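PDB 6F74: alcohol oxidase from Myceliophthora thermophila, which binds FAD and probably acts as a flavin-dependent oxidase of the VAO type. Local coordinates for residues G256-A268 against A275-G289. Numbering follows the deposited sequence.
Sequences GADQVLEAQIMLA and ANHCENSDLFRAIRG
Arg288 reaches from the C-terminal end of helix 281-287 to residues 257-258, just ahead of strand 260-266, and grips them at two points. Its NE donates to Ala257 O at 2.9 Å. Its NH2 forms a salt bridge with Asp258 OD1, met from above the carboxylate plane, the two flat groups 79° apart. A bend at chi3 (52°) turns the guanidinium into this place, with Val260 O over one face. Asp484 and Ser486 also hold Arg288, at NH2 and NH1, while Ser487 and Arg494 hold Asp258. With an alanine here Ala257 O would probably lose this donor and Asp258 one of its cationic partners, and a gap is likely to open beside Val260 and Phe284.

The tight part lies next to it. The Phe284 ring has Arg288 CD over one face and Asn276 CA over the other. Its CZ comes within 3.2 Å of Leu261 O. On the hairpin, Ala263 and Ala275 form an antiparallel hydrogen-bonded pair. Ile265 CD1 meets Leu283 CD2 at 3.9 Å and Ile287 CD1 at 4.0 Å, tip to tip in both cases. Beside the strand pair is a buried polar link: Asn276 ND2 donates to Glu262 OE1 from above the carboxylate plane, with Asn192 and Tyr188 as further partners of the two side chains. The contact thins at partly exposed His277. Phe284 covers one face of its ring, but only the ring edge meets the strand, CE1 lying 3.5 Å from Leu261 O.

The helix thus packs across the hairpin of strands 260-266 and 272-276, in the FAD-binding domain (FAD_PCMH type). Strand 296-306, which carries the FAD-binding Val297, pairs with strand 260-266, and helix 560-570 touches Leu283 and Ala286.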
ATOM      1  N   GLY A 256     -10.078   4.722   3.009  1.00 21.05           N
ATOM      2  CA  GLY A 256     -10.428   3.330   3.268  1.00 21.06           C
ATOM      3  C   GLY A 256     -10.624   3.015   4.740  1.00 21.35           C
ATOM      4  O   GLY A 256     -11.579   2.362   5.143  1.00 21.75           O
ATOM      5  N   ALA A 257      -9.718   3.513   5.544  1.00 21.21           N
ATOM      6  CA  ALA A 257      -9.808   3.350   7.004  1.00 21.54           C
ATOM      7  C   ALA A 257     -11.124   3.826   7.549  1.00 22.27           C
ATOM      8  O   ALA A 257     -11.654   3.223   8.470  1.00 22.65           O
ATOM      9  CB  ALA A 257      -8.689   4.083   7.697  1.00 21.40           C
ATOM     10  N   ASP A 258     -11.649   4.907   6.995  1.00 22.54           N
ATOM     11  CA  ASP A 258     -12.921   5.453   7.448  1.00 23.32           C
ATOM     12  C   ASP A 258     -14.165   4.800   6.859  1.00 23.67           C
ATOM     13  O   ASP A 258     -15.254   5.116   7.279  1.00 24.40           O
ATOM     14  CB  ASP A 258     -12.930   6.983   7.260  1.00 23.56           C
ATOM     15  CG  ASP A 258     -12.025   7.700   8.253  1.00 23.58           C
ATOM     16  OD1 ASP A 258     -11.696   7.106   9.324  1.00 23.63           O
ATOM     17  OD2 ASP A 258     -11.671   8.860   7.965  1.00 23.60           O
ATOM     18  N   GLN A 259     -13.985   3.888   5.910  1.00 23.23           N
ATOM     19  CA  GLN A 259     -15.074   3.040   5.429  1.00 23.59           C
ATOM     20  C   GLN A 259     -15.408   1.918   6.396  1.00 23.86           C
ATOM     21  O   GLN A 259     -16.516   1.401   6.380  1.00 24.43           O
ATOM     22  CB  GLN A 259     -14.747   2.463   4.049  1.00 23.09           C
ATOM     23  CG  GLN A 259     -14.405   3.504   2.983  1.00 22.83           C
ATOM     24  CD  GLN A 259     -15.455   4.560   2.786  1.00 23.46           C
ATOM     25  OE1 GLN A 259     -16.630   4.323   2.964  1.00 24.12           O
ATOM     26  NE2 GLN A 259     -15.023   5.727   2.344  1.00 23.29           N
ATOM     27  N   VAL A 260     -14.467   1.568   7.263  1.00 23.50           N
ATOM     28  CA  VAL A 260     -14.614   0.402   8.128  1.00 23.66           C
ATOM     29  C   VAL A 260     -15.617   0.712   9.239  1.00 24.53           C
ATOM     30  O   VAL A 260     -15.403   1.600  10.051  1.00 24.74           O
ATOM     31  CB  VAL A 260     -13.265  -0.047   8.735  1.00 23.06           C
ATOM     32  CG1 VAL A 260     -13.434  -1.323   9.564  1.00 23.23           C
ATOM     33  CG2 VAL A 260     -12.227  -0.290   7.650  1.00 22.28           C
ATOM     34  N   LEU A 261     -16.704  -0.052   9.259  1.00 25.10           N
ATOM     35  CA  LEU A 261     -17.774   0.099  10.251  1.00 26.05           C
ATOM     36  C   LEU A 261     -17.578  -0.780  11.474  1.00 26.19           C
ATOM     37  O   LEU A 261     -17.946  -0.393  12.593  1.00 26.82           O
ATOM     38  CB  LEU A 261     -19.099  -0.258   9.609  1.00 26.71           C
ATOM     39  CG  LEU A 261     -19.562   0.730   8.540  1.00 26.82           C
ATOM     40  CD1 LEU A 261     -20.619   0.083   7.656  1.00 27.29           C
ATOM     41  CD2 LEU A 261     -20.051   2.036   9.205  1.00 27.47           C
ATOM     42  N   GLU A 262     -17.048  -1.979  11.238  1.00 25.68           N
ATOM     43  CA  GLU A 262     -16.690  -2.925  12.277  1.00 25.68           C
ATOM     44  C   GLU A 262     -15.809  -4.018  11.717  1.00 24.91           C
ATOM     45  O   GLU A 262     -15.629  -4.115  10.487  1.00 24.48           O
ATOM     46  CB  GLU A 262     -17.946  -3.548  12.923  1.00 26.63           C
ATOM     47  CG  GLU A 262     -18.837  -4.390  12.055  1.00 26.93           C
ATOM     48  CD  GLU A 262     -20.101  -4.801  12.792  1.00 28.02           C
ATOM     49  OE1 GLU A 262     -20.792  -3.920  13.320  1.00 28.74           O
ATOM     50  OE2 GLU A 262     -20.387  -6.023  12.886  1.00 28.21           O
ATOM     51  N   ALA A 263     -15.257  -4.830  12.624  1.00 24.78           N
ATOM     52  CA  ALA A 263     -14.421  -5.964  12.255  1.00 24.14           C
ATOM     53  C   ALA A 263     -14.607  -7.111  13.260  1.00 24.48           C
ATOM     54  O   ALA A 263     -14.954  -6.883  14.412  1.00 25.02           O
ATOM     55  CB  ALA A 263     -12.952  -5.539  12.199  1.00 23.35           C
ATOM     56  N   GLN A 264     -14.349  -8.328  12.800  1.00 24.18           N
ATOM     57  CA  GLN A 264     -14.116  -9.458  13.672  1.00 24.26           C
ATOM     58  C   GLN A 264     -12.613  -9.683  13.629  1.00 23.42           C
ATOM     59  O   GLN A 264     -12.014  -9.670  12.556  1.00 22.85           O
ATOM     60  CB  GLN A 264     -14.845 -10.697  13.175  1.00 24.57           C
ATOM     61  CG  GLN A 264     -16.377 -10.639  13.221  1.00 25.53           C
ATOM     62  CD  GLN A 264     -16.898 -10.518  14.618  1.00 26.23           C
ATOM     63  OE1 GLN A 264     -16.564 -11.309  15.488  1.00 26.26           O
ATOM     64  NE2 GLN A 264     -17.725  -9.524  14.852  1.00 26.84           N
ATOM     65  N   ILE A 265     -12.027  -9.843  14.819  1.00 23.42           N
ATOM     66  CA  ILE A 265     -10.597  -9.926  14.989  1.00 22.76           C
ATOM     67  C   ILE A 265     -10.267 -10.998  16.011  1.00 22.86           C
ATOM     68  O   ILE A 265     -10.856 -11.007  17.104  1.00 23.47           O
ATOM     69  CB  ILE A 265     -10.006  -8.591  15.483  1.00 22.67           C
ATOM     70  CG1 ILE A 265     -10.328  -7.461  14.492  1.00 22.59           C
ATOM     71  CG2 ILE A 265      -8.496  -8.708  15.622  1.00 22.05           C
ATOM     72  CD1 ILE A 265      -9.893  -6.081  14.932  1.00 22.61           C
ATOM     73  N   MET A 266      -9.330 -11.879  15.654  1.00 22.33           N
ATOM     74  CA  MET A 266      -8.777 -12.866  16.576  1.00 22.33           C
ATOM     75  C   MET A 266      -7.540 -12.261  17.242  1.00 22.00           C
ATOM     76  O   MET A 266      -6.555 -11.901  16.581  1.00 21.44           O
ATOM     77  CB  MET A 266      -8.432 -14.165  15.851  1.00 22.01           C
ATOM     78  CG  MET A 266      -7.840 -15.247  16.763  1.00 22.02           C
ATOM     79  SD  MET A 266      -7.501 -16.862  15.970  1.00 21.76           S
ATOM     80  CE  MET A 266      -9.051 -17.160  15.144  1.00 22.28           C
ATOM     81  N   LEU A 267      -7.606 -12.140  18.560  1.00 22.43           N
ATOM     82  CA  LEU A 267      -6.520 -11.533  19.317  1.00 22.28           C
ATOM     83  C   LEU A 267      -5.398 -12.541  19.495  1.00 21.89           C
ATOM     84  O   LEU A 267      -5.596 -13.733  19.238  1.00 21.84           O
ATOM     85  CB  LEU A 267      -7.031 -11.028  20.677  1.00 22.99           C
ATOM     86  CG  LEU A 267      -8.225 -10.065  20.681  1.00 23.54           C
ATOM     87  CD1 LEU A 267      -8.609  -9.677  22.100  1.00 24.30           C
ATOM     88  CD2 LEU A 267      -7.940  -8.819  19.870  1.00 23.22           C
ATOM     89  N   ALA A 268      -4.222 -12.073  19.926  1.00 21.67           N
ATOM     90  CA  ALA A 268      -3.078 -12.951  20.220  1.00 21.38           C
ATOM     91  C   ALA A 268      -3.426 -14.072  21.205  1.00 21.76           C
ATOM     92  O   ALA A 268      -2.885 -15.178  21.113  1.00 21.54           O
ATOM     93  CB  ALA A 268      -1.931 -12.119  20.774  1.00 21.31           C
ATOM     94  N   ALA A 275     -14.890  -5.522  16.992  1.00 25.93           N
ATOM     95  CA  ALA A 275     -14.328  -4.190  17.165  1.00 25.80           C
ATOM     96  C   ALA A 275     -15.168  -3.207  16.358  1.00 26.10           C
ATOM     97  O   ALA A 275     -15.205  -3.280  15.120  1.00 25.67           O
ATOM     98  CB  ALA A 275     -12.880  -4.136  16.710  1.00 24.84           C
ATOM     99  N   ASN A 276     -15.851  -2.312  17.067  1.00 26.89           N
ATOM    100  CA  ASN A 276     -16.607  -1.243  16.430  1.00 27.25           C
ATOM    101  C   ASN A 276     -16.820  -0.079  17.417  1.00 27.97           C
ATOM    102  O   ASN A 276     -16.166  -0.024  18.476  1.00 28.03           O
ATOM    103  CB  ASN A 276     -17.893  -1.788  15.744  1.00 27.74           C
ATOM    104  CG  ASN A 276     -18.978  -2.242  16.699  1.00 28.79           C
ATOM    105  OD1 ASN A 276     -18.912  -2.022  17.902  1.00 29.26           O
ATOM    106  ND2 ASN A 276     -20.003  -2.890  16.145  1.00 29.23           N
ATOM    107  N   HIS A 277     -17.753   0.808  17.096  1.00 28.58           N
ATOM    108  CA  HIS A 277     -17.984   2.014  17.881  1.00 29.30           C
ATOM    109  C   HIS A 277     -18.464   1.687  19.297  1.00 30.22           C
ATOM    110  O   HIS A 277     -18.211   2.460  20.228  1.00 30.68           O
ATOM    111  CB  HIS A 277     -18.987   2.952  17.164  1.00 29.83           C
ATOM    112  CG  HIS A 277     -18.588   3.305  15.762  1.00 29.02           C
ATOM    113  ND1 HIS A 277     -18.677   2.415  14.706  1.00 28.48           N
ATOM    114  CD2 HIS A 277     -18.080   4.446  15.244  1.00 28.70           C
ATOM    115  CE1 HIS A 277     -18.223   2.989  13.604  1.00 27.85           C
ATOM    116  NE2 HIS A 277     -17.859   4.224  13.902  1.00 27.96           N
ATOM    117  N   CYS A 278     -19.120   0.532  19.457  1.00 30.52           N
ATOM    118  CA  CYS A 278     -19.702   0.100  20.720  1.00 31.47           C
ATOM    119  C   CYS A 278     -18.855  -0.881  21.495  1.00 31.07           C
ATOM    120  O   CYS A 278     -19.126  -1.124  22.667  1.00 31.82           O
ATOM    121  CB  CYS A 278     -21.059  -0.569  20.452  1.00 32.22           C
ATOM    122  SG  CYS A 278     -22.286   0.555  19.778  1.00 33.03           S
ATOM    123  N   GLU A 279     -17.859  -1.491  20.860  1.00 29.97           N
ATOM    124  CA  GLU A 279     -17.150  -2.609  21.493  1.00 29.61           C
ATOM    125  C   GLU A 279     -15.682  -2.614  21.098  1.00 28.49           C
ATOM    126  O   GLU A 279     -15.333  -2.489  19.936  1.00 27.76           O
ATOM    127  CB  GLU A 279     -17.848  -3.913  21.147  1.00 29.72           C
ATOM    128  CG  GLU A 279     -17.437  -5.077  22.032  1.00 29.70           C
ATOM    129  CD  GLU A 279     -18.244  -6.355  21.743  1.00 29.96           C
ATOM    130  OE1 GLU A 279     -19.283  -6.272  21.026  1.00 30.39           O
ATOM    131  OE2 GLU A 279     -17.799  -7.460  22.140  1.00 29.72           O
ATOM    132  N   ASN A 280     -14.826  -2.735  22.091  1.00 28.44           N
ATOM    133  CA  ASN A 280     -13.382  -2.617  21.927  1.00 27.55           C
ATOM    134  C   ASN A 280     -13.026  -1.442  21.009  1.00 27.14           C
ATOM    135  O   ASN A 280     -12.274  -1.592  20.052  1.00 26.28           O
ATOM    136  CB  ASN A 280     -12.800  -3.941  21.424  1.00 26.77           C
ATOM    137  CG  ASN A 280     -13.114  -5.125  22.370  1.00 27.20           C
ATOM    138  OD1 ASN A 280     -13.720  -6.112  21.968  1.00 27.22           O
ATOM    139  ND2 ASN A 280     -12.676  -5.022  23.626  1.00 27.59           N
ATOM    140  N   SER A 281     -13.608  -0.274  21.304  1.00 27.83           N
ATOM    141  CA  SER A 281     -13.484   0.896  20.446  1.00 27.60           C
ATOM    142  C   SER A 281     -12.027   1.401  20.298  1.00 26.89           C
ATOM    143  O   SER A 281     -11.695   2.042  19.302  1.00 26.40           O
ATOM    144  CB  SER A 281     -14.383   2.024  20.957  1.00 28.60           C
ATOM    145  OG  SER A 281     -13.962   2.500  22.233  1.00 29.15           O
ATOM    146  N   ASP A 282     -11.183   1.129  21.297  1.00 26.91           N
ATOM    147  CA  ASP A 282      -9.746   1.446  21.197  1.00 26.29           C
ATOM    148  C   ASP A 282      -9.040   0.572  20.172  1.00 25.29           C
ATOM    149  O   ASP A 282      -8.150   1.051  19.451  1.00 24.72           O
ATOM    150  CB  ASP A 282      -9.031   1.422  22.564  1.00 26.68           C
ATOM    151  CG  ASP A 282      -9.210   0.108  23.339  1.00 26.83           C
ATOM    152  OD1 ASP A 282     -10.053  -0.726  22.963  1.00 26.80           O
ATOM    153  OD2 ASP A 282      -8.514  -0.084  24.373  1.00 27.04           O
ATOM    154  N   LEU A 283      -9.424  -0.707  20.107  1.00 25.15           N
ATOM    155  CA  LEU A 283      -8.922  -1.589  19.049  1.00 24.30           C
ATOM    156  C   LEU A 283      -9.431  -1.165  17.657  1.00 24.01           C
ATOM    157  O   LEU A 283      -8.708  -1.264  16.675  1.00 23.31           O
ATOM    158  CB  LEU A 283      -9.278  -3.046  19.348  1.00 24.32           C
ATOM    159  CG  LEU A 283      -9.007  -4.134  18.294  1.00 23.61           C
ATOM    160  CD1 LEU A 283      -7.546  -4.315  17.961  1.00 22.88           C
ATOM    161  CD2 LEU A 283      -9.613  -5.435  18.801  1.00 23.89           C
ATOM    162  N   PHE A 284     -10.691  -0.738  17.592  1.00 24.61           N
ATOM    163  CA  PHE A 284     -11.348  -0.339  16.351  1.00 24.49           C
ATOM    164  C   PHE A 284     -10.666   0.894  15.746  1.00 24.17           C
ATOM    165  O   PHE A 284     -10.431   0.971  14.527  1.00 23.62           O
ATOM    166  CB  PHE A 284     -12.820  -0.088  16.687  1.00 25.39           C
ATOM    167  CG  PHE A 284     -13.656   0.392  15.542  1.00 25.45           C
ATOM    168  CD1 PHE A 284     -13.717  -0.327  14.363  1.00 24.94           C
ATOM    169  CD2 PHE A 284     -14.464   1.522  15.686  1.00 26.15           C
ATOM    170  CE1 PHE A 284     -14.542   0.093  13.332  1.00 25.09           C
ATOM    171  CE2 PHE A 284     -15.287   1.947  14.664  1.00 26.28           C
ATOM    172  CZ  PHE A 284     -15.332   1.237  13.475  1.00 25.75           C
ATOM    173  N   ARG A 285     -10.329   1.838  16.625  1.00 24.56           N
ATOM    174  CA  ARG A 285      -9.601   3.027  16.246  1.00 24.36           C
ATOM    175  C   ARG A 285      -8.193   2.687  15.757  1.00 23.54           C
ATOM    176  O   ARG A 285      -7.765   3.191  14.729  1.00 23.10           O
ATOM    177  CB  ARG A 285      -9.537   4.027  17.405  1.00 25.07           C
ATOM    178  CG  ARG A 285      -8.824   5.330  17.013  1.00 24.95           C
ATOM    179  CD  ARG A 285      -8.745   6.384  18.119  1.00 25.73           C
ATOM    180  NE  ARG A 285      -8.282   5.854  19.418  1.00 26.04           N
ATOM    181  CZ  ARG A 285      -8.985   5.823  20.549  1.00 26.87           C
ATOM    182  NH1 ARG A 285     -10.257   6.251  20.572  1.00 27.53           N
ATOM    183  NH2 ARG A 285      -8.444   5.264  21.635  1.00 27.06           N
ATOM    184  N   ALA A 286      -7.495   1.835  16.487  1.00 23.39           N
ATOM    185  CA  ALA A 286      -6.134   1.414  16.110  1.00 22.70           C
ATOM    186  C   ALA A 286      -6.044   0.810  14.698  1.00 22.03           C
ATOM    187  O   ALA A 286      -5.150   1.164  13.916  1.00 21.57           O
ATOM    188  CB  ALA A 286      -5.608   0.427  17.128  1.00 22.73           C
ATOM    189  N   ILE A 287      -6.962  -0.090  14.368  1.00 22.05           N
ATOM    190  CA  ILE A 287      -6.941  -0.710  13.021  1.00 21.50           C
ATOM    191  C   ILE A 287      -7.373   0.222  11.895  1.00 21.45           C
ATOM    192  O   ILE A 287      -7.150  -0.092  10.729  1.00 21.01           O
ATOM    193  CB  ILE A 287      -7.741  -2.024  12.932  1.00 21.57           C
ATOM    194  CG1 ILE A 287      -9.240  -1.820  13.199  1.00 22.25           C
ATOM    195  CG2 ILE A 287      -7.178  -3.035  13.911  1.00 21.53           C
ATOM    196  CD1 ILE A 287     -10.101  -2.917  12.570  1.00 22.30           C
ATOM    197  N   ARG A 288      -8.012   1.343  12.243  1.00 21.97           N
ATOM    198  CA  ARG A 288      -8.432   2.350  11.272  1.00 21.99           C
ATOM    199  C   ARG A 288      -7.436   3.505  11.212  1.00 21.85           C
ATOM    200  O   ARG A 288      -7.770   4.648  11.515  1.00 22.29           O
ATOM    201  CB  ARG A 288      -9.833   2.852  11.645  1.00 22.73           C
ATOM    202  CG  ARG A 288     -10.936   1.831  11.399  1.00 22.95           C
ATOM    203  CD  ARG A 288     -12.301   2.356  11.799  1.00 23.78           C
ATOM    204  NE  ARG A 288     -12.590   3.669  11.189  1.00 23.95           N
ATOM    205  CZ  ARG A 288     -13.443   4.576  11.667  1.00 24.70           C
ATOM    206  NH1 ARG A 288     -14.144   4.354  12.771  1.00 25.40           N
ATOM    207  NH2 ARG A 288     -13.602   5.740  11.044  1.00 24.80           N
ATOM    208  N   GLY A 289      -6.208   3.206  10.801  1.00 21.28           N
ATOM    209  CA  GLY A 289      -5.141   4.214  10.651  1.00 21.14           C
ATOM    210  C   GLY A 289      -3.840   3.945  11.398  1.00 21.00           C
ATOM    211  O   GLY A 289      -2.823   4.595  11.124  1.00 20.85           O
TER